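Local coordinates for protein Exo-beta-1,3-glucanase (Streptomyces sp. SirexAA-E, PDB 4PEY) that hydrolyses laminarin and laminarioligosaccharides as a secreted exo-beta-1,3-glucanase of glycoside hydrolase family 55, releasing glucose and laminaribiose, at residues Pro365-Gly376 and Asp393-Ala404. The protein carries 1 engineered substitution. Numbering follows the deposited sequence.
Sequences PTSLQDVFVRIG and DTIIDHTWVWRA. With BGC (beta-D-glucopyranose), chain B.
Thr394 faces Thr366 just before two parallel strands, a water bridging Thr394 OG1 and Thr366 N. Ile395 follows, its N bonded to Thr366 O and its O to Leu368 N, while its CD1 abuts Pro365 CG at 3.8 Å. Beyond it Ile396 lies alongside Leu368, with CD1 against CD1 at 3.6 Å. Asp397 OD2 takes a nearly straight bond (172°) from Gln369 NE2 on its anti lone pair; Arg178 and Tyr157 also hold this buried carboxylate. At the corner, His398 has CG anti to its backbone N (chi1 -163°), which brings ND1 within 2.8 Å of Asp370 OD1. That bond and the edge of Phe372 over one imidazole face, planes at 74°, hold the ring; Arg135, second partner of Asp370, positions the carboxylate. Thr399 OG1 donates to Val371 O (2.7 Å), where the backbone bond from Trp400 N is weak. Trp400 sets CB against Phe372 CD1, its indole rim covers one face of Trp402, and its O accepts from Val373 N. Trp402 bonds through N to Val373 O and through O to Ile375 N; Arg374, held by Asp340, brings CD to its ring edge. Trp402 NE1 donates to glucose O3 (3.1 Å). Arg403 pairs with Asp462, and Ala404 CA covers the other indole face; Trp402, Arg403 and Ala404 belong to the substrate-binding site, as does Glu436, which also bonds this glucose. In this right-handed parallel beta-helix, strand 367-375 pairs in parallel with strands 333-335 and 337-340 on its other side, strands 395-397 and 399-403 pair with strand 429-436, and Leu368, Val373 and Val401 pack inward on strands 348-352 and 385-389.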
loop_
_atom_site.group_PDB
_atom_site.type_symbol
_atom_site.label_atom_id
_atom_site.label_comp_id
_atom_site.label_asym_id
_atom_site.label_seq_id
_atom_site.Cartn_x
_atom_site.Cartn_y
_atom_site.Cartn_z
ATOM N N PRO A 365 18.565 2.861 3.922
ATOM C CA PRO A 365 17.918 1.615 3.509
ATOM C C PRO A 365 17.261 1.690 2.147
ATOM O O PRO A 365 17.035 2.773 1.606
ATOM C CB PRO A 365 16.859 1.394 4.595
ATOM C CG PRO A 365 16.606 2.736 5.170
ATOM C CD PRO A 365 17.915 3.460 5.100
ATOM N N THR A 366 16.949 0.522 1.602
ATOM C CA THR A 366 16.073 0.441 0.443
ATOM C C THR A 366 14.630 0.399 0.933
ATOM O O THR A 366 14.347 -0.168 1.998
ATOM C CB THR A 366 16.433 -0.790 -0.419
ATOM O OG1 THR A 366 17.621 -0.484 -1.159
ATOM C CG2 THR A 366 15.312 -1.164 -1.401
ATOM N N SER A 367 13.728 1.031 0.180
ATOM C CA SER A 367 12.315 1.029 0.539
ATOM C C SER A 367 11.407 0.664 -0.626
ATOM O O SER A 367 11.732 0.925 -1.791
ATOM C CB SER A 367 11.898 2.400 1.091
ATOM O OG SER A 367 12.199 3.453 0.177
ATOM N N LEU A 368 10.281 0.036 -0.282
ATOM C CA LEU A 368 9.136 -0.141 -1.168
ATOM C C LEU A 368 7.996 0.696 -0.614
ATOM O O LEU A 368 7.631 0.534 0.550
ATOM C CB LEU A 368 8.692 -1.607 -1.250
ATOM C CG LEU A 368 9.694 -2.688 -1.641
ATOM C CD1 LEU A 368 8.978 -4.035 -1.694
ATOM C CD2 LEU A 368 10.343 -2.373 -2.971
ATOM N N GLN A 369 7.443 1.590 -1.429
ATOM C CA GLN A 369 6.345 2.458 -0.999
ATOM C C GLN A 369 5.243 2.505 -2.045
ATOM O O GLN A 369 5.529 2.752 -3.213
ATOM C CB GLN A 369 6.856 3.871 -0.726
ATOM C CG GLN A 369 7.724 3.952 0.502
ATOM C CD GLN A 369 8.332 5.319 0.684
ATOM O OE1 GLN A 369 9.171 5.751 -0.114
ATOM N NE2 GLN A 369 7.916 6.017 1.741
ATOM N N ASP A 370 3.996 2.267 -1.639
ATOM C CA ASP A 370 2.894 2.201 -2.599
ATOM C C ASP A 370 3.282 1.257 -3.722
ATOM O O ASP A 370 3.148 1.582 -4.904
ATOM C CB ASP A 370 2.532 3.582 -3.171
ATOM C CG ASP A 370 2.068 4.561 -2.104
ATOM O OD1 ASP A 370 1.669 4.123 -1.004
ATOM O OD2 ASP A 370 2.091 5.782 -2.376
ATOM N N VAL A 371 3.801 0.100 -3.335
ATOM C CA VAL A 371 4.038 -0.985 -4.264
ATOM C C VAL A 371 2.914 -1.984 -4.048
ATOM O O VAL A 371 2.683 -2.474 -2.932
ATOM C CB VAL A 371 5.420 -1.628 -4.055
ATOM C CG1 VAL A 371 5.552 -2.912 -4.871
ATOM C CG2 VAL A 371 6.513 -0.622 -4.423
ATOM N N PHE A 372 2.185 -2.248 -5.119
ATOM C CA PHE A 372 1.025 -3.118 -5.054
ATOM C C PHE A 372 1.281 -4.327 -5.932
ATOM O O PHE A 372 1.931 -4.220 -6.973
ATOM C CB PHE A 372 -0.230 -2.352 -5.485
ATOM C CG PHE A 372 -0.361 -1.012 -4.812
ATOM C CD1 PHE A 372 -0.294 -0.916 -3.429
ATOM C CD2 PHE A 372 -0.498 0.153 -5.552
ATOM C CE1 PHE A 372 -0.384 0.310 -2.790
ATOM C CE2 PHE A 372 -0.599 1.387 -4.921
ATOM C CZ PHE A 372 -0.540 1.470 -3.539
ATOM N N VAL A 373 0.797 -5.484 -5.500
ATOM C CA VAL A 373 0.927 -6.689 -6.299
ATOM C C VAL A 373 -0.449 -7.299 -6.483
ATOM O O VAL A 373 -1.245 -7.335 -5.542
ATOM C CB VAL A 373 1.888 -7.707 -5.648
ATOM C CG1 VAL A 373 1.979 -8.977 -6.501
ATOM C CG2 VAL A 373 3.268 -7.076 -5.466
ATOM N N ARG A 374 -0.743 -7.728 -7.709
ATOM C CA ARG A 374 -2.009 -8.377 -8.023
ATOM C C ARG A 374 -1.751 -9.706 -8.715
ATOM O O ARG A 374 -0.920 -9.771 -9.637
ATOM C CB ARG A 374 -2.879 -7.491 -8.920
ATOM C CG ARG A 374 -4.111 -8.211 -9.455
ATOM C CD ARG A 374 -5.062 -7.246 -10.146
ATOM N NE ARG A 374 -4.537 -6.766 -11.423
ATOM C CZ ARG A 374 -4.949 -5.649 -12.022
ATOM N NH1 ARG A 374 -5.883 -4.896 -11.447
ATOM N NH2 ARG A 374 -4.439 -5.286 -13.195
ATOM N N ILE A 375 -2.441 -10.756 -8.264
ATOM C CA ILE A 375 -2.373 -12.054 -8.929
ATOM C C ILE A 375 -3.778 -12.470 -9.372
ATOM O O ILE A 375 -4.610 -12.872 -8.551
ATOM C CB ILE A 375 -1.750 -13.154 -8.029
ATOM C CG1 ILE A 375 -0.415 -12.682 -7.431
ATOM C CG2 ILE A 375 -1.585 -14.458 -8.826
ATOM C CD1 ILE A 375 -0.543 -12.059 -6.044
ATOM N N GLY A 376 -4.048 -12.345 -10.672
ATOM C CA GLY A 376 -5.378 -12.606 -11.204
ATOM C C GLY A 376 -6.314 -11.407 -11.151
ATOM O O GLY A 376 -5.951 -10.340 -10.649
ATOM N N ASP A 393 17.436 -4.159 6.799
ATOM C CA ASP A 393 17.034 -2.776 7.082
ATOM C C ASP A 393 16.011 -2.211 6.101
ATOM O O ASP A 393 15.692 -1.029 6.153
ATOM C CB ASP A 393 18.267 -1.850 7.143
ATOM C CG ASP A 393 19.288 -2.323 8.161
ATOM O OD1 ASP A 393 19.016 -2.202 9.382
ATOM O OD2 ASP A 393 20.349 -2.845 7.745
ATOM N N THR A 394 15.486 -3.053 5.219
ATOM C CA THR A 394 14.514 -2.608 4.224
ATOM C C THR A 394 13.253 -2.066 4.899
ATOM O O THR A 394 12.793 -2.614 5.914
ATOM C CB THR A 394 14.143 -3.766 3.260
ATOM O OG1 THR A 394 15.319 -4.183 2.558
ATOM C CG2 THR A 394 13.070 -3.352 2.242
ATOM N N ILE A 395 12.710 -0.986 4.338
ATOM C CA ILE A 395 11.439 -0.428 4.791
ATOM C C ILE A 395 10.346 -0.731 3.787
ATOM O O ILE A 395 10.489 -0.428 2.601
ATOM C CB ILE A 395 11.504 1.108 4.982
ATOM C CG1 ILE A 395 12.577 1.490 6.000
ATOM C CG2 ILE A 395 10.138 1.663 5.411
ATOM C CD1 ILE A 395 12.884 2.980 6.022
ATOM N N ILE A 396 9.266 -1.347 4.259
ATOM C CA ILE A 396 8.084 -1.575 3.443
ATOM C C ILE A 396 6.999 -0.656 3.976
ATOM O O ILE A 396 6.403 -0.935 5.017
ATOM C CB ILE A 396 7.606 -3.040 3.501
ATOM C CG1 ILE A 396 8.770 -3.999 3.234
ATOM C CG2 ILE A 396 6.461 -3.269 2.519
ATOM C CD1 ILE A 396 9.368 -3.856 1.867
ATOM N N ASP A 397 6.773 0.458 3.293
ATOM C CA ASP A 397 5.867 1.488 3.797
ATOM C C ASP A 397 4.695 1.666 2.841
ATOM O O ASP A 397 4.775 2.411 1.864
ATOM C CB ASP A 397 6.648 2.796 4.018
ATOM C CG ASP A 397 5.752 3.975 4.345
ATOM O OD1 ASP A 397 4.847 3.829 5.195
ATOM O OD2 ASP A 397 5.965 5.056 3.754
ATOM N N HIS A 398 3.611 0.965 3.177
ATOM C CA HIS A 398 2.395 0.756 2.373
ATOM C C HIS A 398 2.571 -0.184 1.191
ATOM O O HIS A 398 3.079 0.187 0.125
ATOM C CB HIS A 398 1.792 2.057 1.855
ATOM C CG HIS A 398 0.374 1.891 1.403
ATOM N ND1 HIS A 398 -0.207 2.673 0.428
ATOM C CD2 HIS A 398 -0.576 1.010 1.802
ATOM C CE1 HIS A 398 -1.462 2.286 0.254
ATOM N NE2 HIS A 398 -1.708 1.280 1.070
ATOM N N THR A 399 2.137 -1.420 1.397
ATOM C CA THR A 399 2.017 -2.367 0.304
ATOM C C THR A 399 0.657 -3.055 0.392
ATOM O O THR A 399 0.095 -3.198 1.476
ATOM C CB THR A 399 3.164 -3.409 0.321
ATOM O OG1 THR A 399 3.113 -4.191 -0.870
ATOM C CG2 THR A 399 3.066 -4.324 1.513
ATOM N N TRP A 400 0.111 -3.418 -0.768
ATOM C CA TRP A 400 -1.044 -4.304 -0.861
ATOM C C TRP A 400 -0.639 -5.419 -1.785
ATOM O O TRP A 400 -0.403 -5.190 -2.976
ATOM C CB TRP A 400 -2.289 -3.603 -1.411
ATOM C CG TRP A 400 -3.588 -4.428 -1.381
ATOM C CD1 TRP A 400 -3.986 -5.326 -0.424
ATOM C CD2 TRP A 400 -4.650 -4.390 -2.354
ATOM N NE1 TRP A 400 -5.237 -5.840 -0.740
ATOM C CE2 TRP A 400 -5.662 -5.274 -1.915
ATOM C CE3 TRP A 400 -4.848 -3.679 -3.544
ATOM C CZ2 TRP A 400 -6.848 -5.461 -2.625
ATOM C CZ3 TRP A 400 -6.030 -3.875 -4.257
ATOM C CH2 TRP A 400 -7.005 -4.771 -3.802
ATOM N N VAL A 401 -0.554 -6.621 -1.229
ATOM C CA VAL A 401 -0.154 -7.793 -1.982
ATOM C C VAL A 401 -1.391 -8.681 -2.000
ATOM O O VAL A 401 -1.811 -9.192 -0.963
ATOM C CB VAL A 401 1.078 -8.474 -1.336
ATOM C CG1 VAL A 401 1.472 -9.733 -2.091
ATOM C CG2 VAL A 401 2.235 -7.490 -1.286
ATOM N N TRP A 402 -1.977 -8.845 -3.184
ATOM C CA TRP A 402 -3.363 -9.300 -3.299
ATOM C C TRP A 402 -3.564 -10.394 -4.328
ATOM O O TRP A 402 -3.441 -10.149 -5.532
ATOM C CB TRP A 402 -4.248 -8.098 -3.649
ATOM C CG TRP A 402 -5.748 -8.312 -3.785
ATOM C CD1 TRP A 402 -6.649 -8.510 -2.771
ATOM C CD2 TRP A 402 -6.518 -8.244 -4.994
ATOM N NE1 TRP A 402 -7.933 -8.586 -3.279
ATOM C CE2 TRP A 402 -7.877 -8.431 -4.641
ATOM C CE3 TRP A 402 -6.193 -8.052 -6.343
ATOM C CZ2 TRP A 402 -8.902 -8.425 -5.588
ATOM C CZ3 TRP A 402 -7.211 -8.060 -7.280
ATOM C CH2 TRP A 402 -8.550 -8.239 -6.897
ATOM N N ARG A 403 -3.872 -11.601 -3.858
ATOM C CA ARG A 403 -4.371 -12.639 -4.749
ATOM C C ARG A 403 -5.852 -12.337 -4.993
ATOM O O ARG A 403 -6.631 -12.232 -4.041
ATOM C CB ARG A 403 -4.172 -14.040 -4.160
ATOM C CG ARG A 403 -4.855 -15.116 -4.989
ATOM C CD ARG A 403 -4.567 -16.539 -4.518
ATOM N NE ARG A 403 -5.411 -17.466 -5.266
ATOM C CZ ARG A 403 -6.538 -18.008 -4.813
ATOM N NH1 ARG A 403 -6.965 -17.783 -3.575
ATOM N NH2 ARG A 403 -7.237 -18.797 -5.604
ATOM N N ALA A 404 -6.239 -12.160 -6.257
ATOM C CA ALA A 404 -7.596 -11.694 -6.569
ATOM C C ALA A 404 -8.675 -12.657 -6.063
ATOM O O ALA A 404 -8.578 -13.869 -6.262
ATOM C CB ALA A 404 -7.763 -11.483 -8.077
HETATM C C2 BGC B . -11.360 -7.749 0.827
HETATM C C3 BGC B . -10.807 -7.454 -0.564
HETATM C C4 BGC B . -11.806 -7.901 -1.619
HETATM C C5 BGC B . -13.145 -7.228 -1.372
HETATM C C6 BGC B . -14.159 -7.626 -2.434
HETATM C C1 BGC B . -12.807 -7.274 0.984
HETATM O O2 BGC B . -10.527 -7.137 1.802
HETATM O O3 BGC B . -9.593 -8.149 -0.752
HETATM O O4 BGC B . -11.330 -7.603 -2.910
HETATM O O5 BGC B . -13.618 -7.650 -0.114
HETATM O O6 BGC B . -14.523 -8.975 -2.249
HETATM O O HOH W 1 17.572 -2.325 2.684
#